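Local coordinates for pesticidial crystal protein CRY2AA (Bacillus thuringiensis serovar kurstaki, PDB 1I5P) that kills dipteran and lepidopteran larvae by binding to their midgut epithelial cells and promoting colloid-osmotic lysis, at residues N274-Q286 / V374-G386. Sequence-based numbering, arbitrary orientation.
Sequences NLYASGSGPQQTQ and VRSWLDSGTDREG
S280 and S380 meet through their backbones where two loops of the middle, beta-prism domain run side by side. S380 N donates to S280 O (2.8 Å), in the carbonyl plane. S280 N in turn points almost straight at D379 OD1 (2.7 Å, 178°), meeting it from above the carboxylate plane. The other carboxylate oxygen, OD2, is held by N414 N. The hydroxyl of S380 sits between its own backbone N and carbonyl carbon (chi1 71°), which turns it to Q283 and Q284, the latter at the centre of an inverse gamma turn. There OG donates to Q284 OE1 (2.8 Å) and accepts a weak bond from Q283 N. The Q284 chain bends at chi2 (87°) to bring its amide over. Packing is close at G279, whose CA makes a CA-H...O contact with L378 O (3.2 Å); G281 CA makes a like one with S380 O. L378 CD1 rests against A277 O. Toward T382 the fit is looser. The exposed P282 only brushes G381 CA with its CD (3.7 Å), and a water joins Q283 NE2 to T382 OG1. Q283 OE1 turns to Y463 instead. Hydrogen bonds, more than apolar burial, probably set how the two loops lie against each other.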
ATOM      1  N   ASN A 274      -1.113  -2.733  -0.099  1.00 10.72           N
ATOM      2  CA  ASN A 274      -2.557  -2.759   0.079  1.00 12.12           C
ATOM      3  C   ASN A 274      -2.903  -2.395   1.509  1.00 12.39           C
ATOM      4  O   ASN A 274      -2.039  -2.361   2.381  1.00 11.00           O
ATOM      5  CB  ASN A 274      -3.121  -4.163  -0.165  1.00 12.92           C
ATOM      6  CG  ASN A 274      -2.980  -4.626  -1.596  1.00 16.52           C
ATOM      7  OD1 ASN A 274      -3.219  -3.874  -2.538  1.00 16.75           O
ATOM      8  ND2 ASN A 274      -2.608  -5.893  -1.764  1.00 14.18           N
ATOM      9  N   LEU A 275      -4.182  -2.118   1.728  1.00 13.72           N
ATOM     10  CA  LEU A 275      -4.717  -1.844   3.056  1.00 12.01           C
ATOM     11  C   LEU A 275      -5.892  -2.813   3.073  1.00 12.43           C
ATOM     12  O   LEU A 275      -6.745  -2.752   2.195  1.00 13.05           O
ATOM     13  CB  LEU A 275      -5.225  -0.400   3.182  1.00 12.48           C
ATOM     14  CG  LEU A 275      -4.197   0.736   3.139  1.00 10.58           C
ATOM     15  CD1 LEU A 275      -4.906   2.059   3.368  1.00  9.98           C
ATOM     16  CD2 LEU A 275      -3.127   0.516   4.202  1.00  8.88           C
ATOM     17  N   TYR A 276      -5.923  -3.726   4.039  1.00 11.73           N
ATOM     18  CA  TYR A 276      -7.013  -4.694   4.114  1.00 11.66           C
ATOM     19  C   TYR A 276      -7.994  -4.343   5.208  1.00 10.99           C
ATOM     20  O   TYR A 276      -7.601  -3.963   6.311  1.00  8.37           O
ATOM     21  CB  TYR A 276      -6.488  -6.104   4.380  1.00 10.13           C
ATOM     22  CG  TYR A 276      -5.338  -6.504   3.503  1.00  8.22           C
ATOM     23  CD1 TYR A 276      -4.022  -6.281   3.901  1.00  6.92           C
ATOM     24  CD2 TYR A 276      -5.564  -7.103   2.265  1.00 10.65           C
ATOM     25  CE1 TYR A 276      -2.954  -6.654   3.083  1.00  8.49           C
ATOM     26  CE2 TYR A 276      -4.509  -7.471   1.441  1.00  6.99           C
ATOM     27  CZ  TYR A 276      -3.213  -7.249   1.850  1.00  9.20           C
ATOM     28  OH  TYR A 276      -2.183  -7.634   1.021  1.00 10.52           O
ATOM     29  N   ALA A 277      -9.274  -4.484   4.894  1.00  9.94           N
ATOM     30  CA  ALA A 277     -10.320  -4.186   5.851  1.00 11.61           C
ATOM     31  C   ALA A 277     -11.262  -5.370   5.992  1.00 12.01           C
ATOM     32  O   ALA A 277     -11.598  -6.028   5.005  1.00 13.21           O
ATOM     33  CB  ALA A 277     -11.096  -2.957   5.404  1.00 11.71           C
ATOM     34  N   SER A 278     -11.662  -5.651   7.226  1.00 10.88           N
ATOM     35  CA  SER A 278     -12.606  -6.725   7.500  1.00 13.45           C
ATOM     36  C   SER A 278     -13.619  -6.113   8.460  1.00 14.02           C
ATOM     37  O   SER A 278     -13.373  -5.048   9.028  1.00 13.84           O
ATOM     38  CB  SER A 278     -11.915  -7.952   8.122  1.00 14.60           C
ATOM     39  OG  SER A 278     -11.544  -7.740   9.474  1.00 13.64           O
ATOM     40  N   GLY A 279     -14.751  -6.778   8.646  1.00 13.71           N
ATOM     41  CA  GLY A 279     -15.775  -6.222   9.509  1.00 14.54           C
ATOM     42  C   GLY A 279     -15.626  -6.384  11.009  1.00 16.82           C
ATOM     43  O   GLY A 279     -14.969  -7.311  11.499  1.00 15.37           O
ATOM     44  N   SER A 280     -16.238  -5.451  11.732  1.00 16.00           N
ATOM     45  CA  SER A 280     -16.264  -5.464  13.187  1.00 16.80           C
ATOM     46  C   SER A 280     -17.585  -6.145  13.515  1.00 15.80           C
ATOM     47  O   SER A 280     -18.371  -6.438  12.615  1.00 14.81           O
ATOM     48  CB  SER A 280     -16.277  -4.041  13.750  1.00 16.87           C
ATOM     49  OG  SER A 280     -15.107  -3.331  13.386  1.00 22.07           O
ATOM     50  N   GLY A 281     -17.844  -6.392  14.792  1.00 16.27           N
ATOM     51  CA  GLY A 281     -19.087  -7.044  15.150  1.00 16.31           C
ATOM     52  C   GLY A 281     -18.825  -8.301  15.948  1.00 15.73           C
ATOM     53  O   GLY A 281     -17.690  -8.764  16.020  1.00 14.92           O
ATOM     54  N   PRO A 282     -19.867  -8.889  16.551  1.00 17.59           N
ATOM     55  CA  PRO A 282     -19.719 -10.104  17.354  1.00 18.52           C
ATOM     56  C   PRO A 282     -19.586 -11.438  16.606  1.00 20.06           C
ATOM     57  O   PRO A 282     -19.247 -12.448  17.222  1.00 19.60           O
ATOM     58  CB  PRO A 282     -20.966 -10.069  18.226  1.00 18.50           C
ATOM     59  CG  PRO A 282     -21.987  -9.561  17.257  1.00 18.81           C
ATOM     60  CD  PRO A 282     -21.254  -8.389  16.622  1.00 17.01           C
ATOM     61  N   GLN A 283     -19.856 -11.461  15.301  1.00 19.63           N
ATOM     62  CA  GLN A 283     -19.767 -12.710  14.532  1.00 20.58           C
ATOM     63  C   GLN A 283     -18.355 -13.175  14.173  1.00 20.55           C
ATOM     64  O   GLN A 283     -18.031 -14.359  14.298  1.00 20.44           O
ATOM     65  CB  GLN A 283     -20.600 -12.606  13.250  1.00 21.48           C
ATOM     66  CG  GLN A 283     -22.094 -12.644  13.485  1.00 23.10           C
ATOM     67  CD  GLN A 283     -22.888 -12.751  12.203  1.00 21.11           C
ATOM     68  OE1 GLN A 283     -22.543 -13.520  11.307  1.00 23.59           O
ATOM     69  NE2 GLN A 283     -23.969 -11.983  12.113  1.00 20.89           N
ATOM     70  N   GLN A 284     -17.518 -12.252  13.717  1.00 19.28           N
ATOM     71  CA  GLN A 284     -16.150 -12.594  13.340  1.00 19.79           C
ATOM     72  C   GLN A 284     -15.329 -12.765  14.614  1.00 19.82           C
ATOM     73  O   GLN A 284     -14.699 -11.825  15.089  1.00 19.45           O
ATOM     74  CB  GLN A 284     -15.579 -11.485  12.457  1.00 17.65           C
ATOM     75  CG  GLN A 284     -16.472 -11.164  11.262  1.00 17.87           C
ATOM     76  CD  GLN A 284     -17.548 -10.129  11.569  1.00 17.07           C
ATOM     77  OE1 GLN A 284     -17.947  -9.942  12.718  1.00 17.47           O
ATOM     78  NE2 GLN A 284     -18.031  -9.458  10.528  1.00 16.46           N
ATOM     79  N   THR A 285     -15.326 -13.984  15.143  1.00 19.71           N
ATOM     80  CA  THR A 285     -14.659 -14.290  16.405  1.00 19.08           C
ATOM     81  C   THR A 285     -13.279 -14.932  16.403  1.00 19.59           C
ATOM     82  O   THR A 285     -12.549 -14.824  17.386  1.00 19.98           O
ATOM     83  CB  THR A 285     -15.561 -15.201  17.256  1.00 19.74           C
ATOM     84  OG1 THR A 285     -16.005 -16.302  16.449  1.00 22.32           O
ATOM     85  CG2 THR A 285     -16.768 -14.439  17.765  1.00 17.68           C
ATOM     86  N   GLN A 286     -12.912 -15.608  15.326  1.00 18.59           N
ATOM     87  CA  GLN A 286     -11.619 -16.270  15.307  1.00 17.75           C
ATOM     88  C   GLN A 286     -10.453 -15.331  15.596  1.00 17.73           C
ATOM     89  O   GLN A 286     -10.406 -14.202  15.114  1.00 16.84           O
ATOM     90  CB  GLN A 286     -11.415 -16.986  13.975  1.00 15.75           C
ATOM     91  CG  GLN A 286     -10.138 -17.796  13.902  1.00 17.94           C
ATOM     92  CD  GLN A 286     -10.135 -18.762  12.734  1.00 15.89           C
ATOM     93  OE1 GLN A 286     -10.898 -18.606  11.783  1.00 16.30           O
ATOM     94  NE2 GLN A 286      -9.266 -19.759  12.795  1.00 17.88           N
ATOM     95  N   VAL A 374     -14.973   1.476  -4.241  1.00 11.16           N
ATOM     96  CA  VAL A 374     -14.072   2.275  -3.411  1.00 11.37           C
ATOM     97  C   VAL A 374     -14.420   2.196  -1.924  1.00 14.03           C
ATOM     98  O   VAL A 374     -13.562   2.431  -1.063  1.00 14.52           O
ATOM     99  CB  VAL A 374     -14.058   3.775  -3.850  1.00 13.17           C
ATOM    100  CG1 VAL A 374     -13.398   3.908  -5.214  1.00  9.85           C
ATOM    101  CG2 VAL A 374     -15.478   4.341  -3.896  1.00 10.34           C
ATOM    102  N   ARG A 375     -15.662   1.836  -1.620  1.00 12.85           N
ATOM    103  CA  ARG A 375     -16.100   1.774  -0.233  1.00 14.65           C
ATOM    104  C   ARG A 375     -16.838   0.474   0.082  1.00 15.16           C
ATOM    105  O   ARG A 375     -17.620  -0.016  -0.737  1.00 15.20           O
ATOM    106  CB  ARG A 375     -17.001   2.982   0.046  1.00 15.57           C
ATOM    107  CG  ARG A 375     -17.386   3.198   1.496  1.00 18.39           C
ATOM    108  CD  ARG A 375     -18.283   4.425   1.620  1.00 18.89           C
ATOM    109  NE  ARG A 375     -17.600   5.687   1.317  1.00 15.73           N
ATOM    110  CZ  ARG A 375     -16.996   6.450   2.224  1.00 15.97           C
ATOM    111  NH1 ARG A 375     -16.982   6.078   3.499  1.00 13.56           N
ATOM    112  NH2 ARG A 375     -16.435   7.604   1.868  1.00 14.89           N
ATOM    113  N   SER A 376     -16.585  -0.086   1.266  1.00 12.96           N
ATOM    114  CA  SER A 376     -17.244  -1.327   1.677  1.00 13.60           C
ATOM    115  C   SER A 376     -17.778  -1.272   3.113  1.00 11.71           C
ATOM    116  O   SER A 376     -17.290  -0.499   3.935  1.00 13.82           O
ATOM    117  CB  SER A 376     -16.272  -2.499   1.563  1.00 10.38           C
ATOM    118  OG  SER A 376     -15.207  -2.357   2.492  1.00 15.91           O
ATOM    119  N   TRP A 377     -18.789  -2.092   3.386  1.00 12.55           N
ATOM    120  CA  TRP A 377     -19.399  -2.230   4.712  1.00 13.63           C
ATOM    121  C   TRP A 377     -19.290  -3.725   5.003  1.00 13.83           C
ATOM    122  O   TRP A 377     -19.876  -4.542   4.297  1.00 12.55           O
ATOM    123  CB  TRP A 377     -20.870  -1.811   4.690  1.00 15.98           C
ATOM    124  CG  TRP A 377     -21.072  -0.338   4.520  1.00 16.65           C
ATOM    125  CD1 TRP A 377     -21.278   0.581   5.506  1.00 19.53           C
ATOM    126  CD2 TRP A 377     -21.075   0.388   3.286  1.00 16.67           C
ATOM    127  NE1 TRP A 377     -21.412   1.836   4.964  1.00 18.86           N
ATOM    128  CE2 TRP A 377     -21.289   1.747   3.605  1.00 19.46           C
ATOM    129  CE3 TRP A 377     -20.913   0.021   1.943  1.00 18.09           C
ATOM    130  CZ2 TRP A 377     -21.349   2.744   2.624  1.00 19.59           C
ATOM    131  CZ3 TRP A 377     -20.973   1.011   0.968  1.00 14.44           C
ATOM    132  CH2 TRP A 377     -21.188   2.357   1.316  1.00 20.12           C
ATOM    133  N   LEU A 378     -18.543  -4.083   6.042  1.00 13.61           N
ATOM    134  CA  LEU A 378     -18.326  -5.485   6.362  1.00 14.42           C
ATOM    135  C   LEU A 378     -18.700  -5.898   7.780  1.00 14.21           C
ATOM    136  O   LEU A 378     -18.545  -7.063   8.157  1.00 13.33           O
ATOM    137  CB  LEU A 378     -16.854  -5.813   6.126  1.00 14.44           C
ATOM    138  CG  LEU A 378     -16.288  -5.343   4.782  1.00 16.15           C
ATOM    139  CD1 LEU A 378     -14.763  -5.352   4.826  1.00 14.33           C
ATOM    140  CD2 LEU A 378     -16.809  -6.248   3.672  1.00 15.86           C
ATOM    141  N   ASP A 379     -19.189  -4.944   8.561  1.00 15.14           N
ATOM    142  CA  ASP A 379     -19.558  -5.202   9.949  1.00 16.85           C
ATOM    143  C   ASP A 379     -20.755  -6.130  10.106  1.00 18.57           C
ATOM    144  O   ASP A 379     -21.594  -6.253   9.209  1.00 18.00           O
ATOM    145  CB  ASP A 379     -19.869  -3.884  10.672  1.00 15.97           C
ATOM    146  CG  ASP A 379     -18.639  -3.004  10.857  1.00 16.39           C
ATOM    147  OD1 ASP A 379     -17.520  -3.438  10.503  1.00 16.26           O
ATOM    148  OD2 ASP A 379     -18.795  -1.879  11.370  1.00 16.75           O
ATOM    149  N   SER A 380     -20.812  -6.788  11.260  1.00 17.87           N
ATOM    150  CA  SER A 380     -21.913  -7.673  11.610  1.00 20.28           C
ATOM    151  C   SER A 380     -22.425  -7.131  12.937  1.00 21.33           C
ATOM    152  O   SER A 380     -21.759  -6.309  13.568  1.00 22.58           O
ATOM    153  CB  SER A 380     -21.427  -9.108  11.812  1.00 19.59           C
ATOM    154  OG  SER A 380     -20.670  -9.208  13.006  1.00 21.94           O
ATOM    155  N   GLY A 381     -23.594  -7.594  13.362  1.00 21.68           N
ATOM    156  CA  GLY A 381     -24.143  -7.133  14.620  1.00 21.27           C
ATOM    157  C   GLY A 381     -25.486  -7.747  14.975  1.00 23.90           C
ATOM    158  O   GLY A 381     -26.076  -8.509  14.203  1.00 20.21           O
ATOM    159  N   THR A 382     -25.974  -7.412  16.162  1.00 23.61           N
ATOM    160  CA  THR A 382     -27.252  -7.931  16.607  1.00 25.53           C
ATOM    161  C   THR A 382     -28.120  -6.810  17.139  1.00 25.09           C
ATOM    162  O   THR A 382     -27.688  -6.035  17.990  1.00 24.40           O
ATOM    163  CB  THR A 382     -27.080  -8.981  17.724  1.00 26.77           C
ATOM    164  OG1 THR A 382     -26.241 -10.045  17.258  1.00 27.64           O
ATOM    165  CG2 THR A 382     -28.434  -9.553  18.130  1.00 27.15           C
ATOM    166  N   ASP A 383     -29.335  -6.709  16.615  1.00 25.17           N
ATOM    167  CA  ASP A 383     -30.273  -5.702  17.082  1.00 28.84           C
ATOM    168  C   ASP A 383     -31.305  -6.406  17.954  1.00 30.27           C
ATOM    169  O   ASP A 383     -31.724  -7.523  17.652  1.00 30.63           O
ATOM    170  CB  ASP A 383     -30.992  -5.027  15.912  1.00 26.34           C
ATOM    171  CG  ASP A 383     -30.048  -4.314  14.968  1.00 27.19           C
ATOM    172  OD1 ASP A 383     -29.055  -3.726  15.443  1.00 25.75           O
ATOM    173  OD2 ASP A 383     -30.314  -4.330  13.745  1.00 27.67           O
ATOM    174  N   ARG A 384     -31.698  -5.760  19.044  1.00 34.41           N
ATOM    175  CA  ARG A 384     -32.697  -6.329  19.940  1.00 37.24           C
ATOM    176  C   ARG A 384     -33.802  -5.325  20.235  1.00 37.71           C
ATOM    177  O   ARG A 384     -33.545  -4.138  20.429  1.00 35.22           O
ATOM    178  CB  ARG A 384     -32.051  -6.799  21.248  1.00 39.47           C
ATOM    179  CG  ARG A 384     -31.209  -8.058  21.097  1.00 42.58           C
ATOM    180  CD  ARG A 384     -31.101  -8.811  22.415  1.00 47.06           C
ATOM    181  NE  ARG A 384     -30.694 -10.198  22.213  1.00 51.12           N
ATOM    182  CZ  ARG A 384     -29.454 -10.590  21.932  1.00 52.64           C
ATOM    183  NH1 ARG A 384     -28.479  -9.696  21.823  1.00 53.30           N
ATOM    184  NH2 ARG A 384     -29.190 -11.879  21.756  1.00 52.81           N
ATOM    185  N   GLU A 385     -35.036  -5.817  20.263  1.00 40.00           N
ATOM    186  CA  GLU A 385     -36.195  -4.975  20.524  1.00 44.02           C
ATOM    187  C   GLU A 385     -37.349  -5.744  21.166  1.00 44.36           C
ATOM    188  O   GLU A 385     -37.327  -6.974  21.255  1.00 42.40           O
ATOM    189  CB  GLU A 385     -36.676  -4.323  19.220  1.00 47.32           C
ATOM    190  CG  GLU A 385     -36.213  -5.032  17.948  1.00 53.36           C
ATOM    191  CD  GLU A 385     -35.068  -4.308  17.252  1.00 57.06           C
ATOM    192  OE1 GLU A 385     -34.435  -3.434  17.886  1.00 61.00           O
ATOM    193  OE2 GLU A 385     -34.795  -4.616  16.072  1.00 57.44           O
ATOM    194  N   GLY A 386     -38.360  -5.004  21.610  1.00 46.02           N
ATOM    195  CA  GLY A 386     -39.514  -5.621  22.239  1.00 47.78           C
ATOM    196  C   GLY A 386     -39.158  -6.315  23.538  1.00 48.20           C
ATOM    197  O   GLY A 386     -38.589  -5.702  24.442  1.00 49.79           O
TER
HETATM  198  O   HOH W   1     -15.557  -1.904  11.241  1.00 17.94           O
HETATM  199  O   HOH W   2     -24.755 -11.238  14.991  1.00 29.56           O
HETATM  200  O   HOH W   3     -17.829  -9.381   7.403  1.00 10.23           O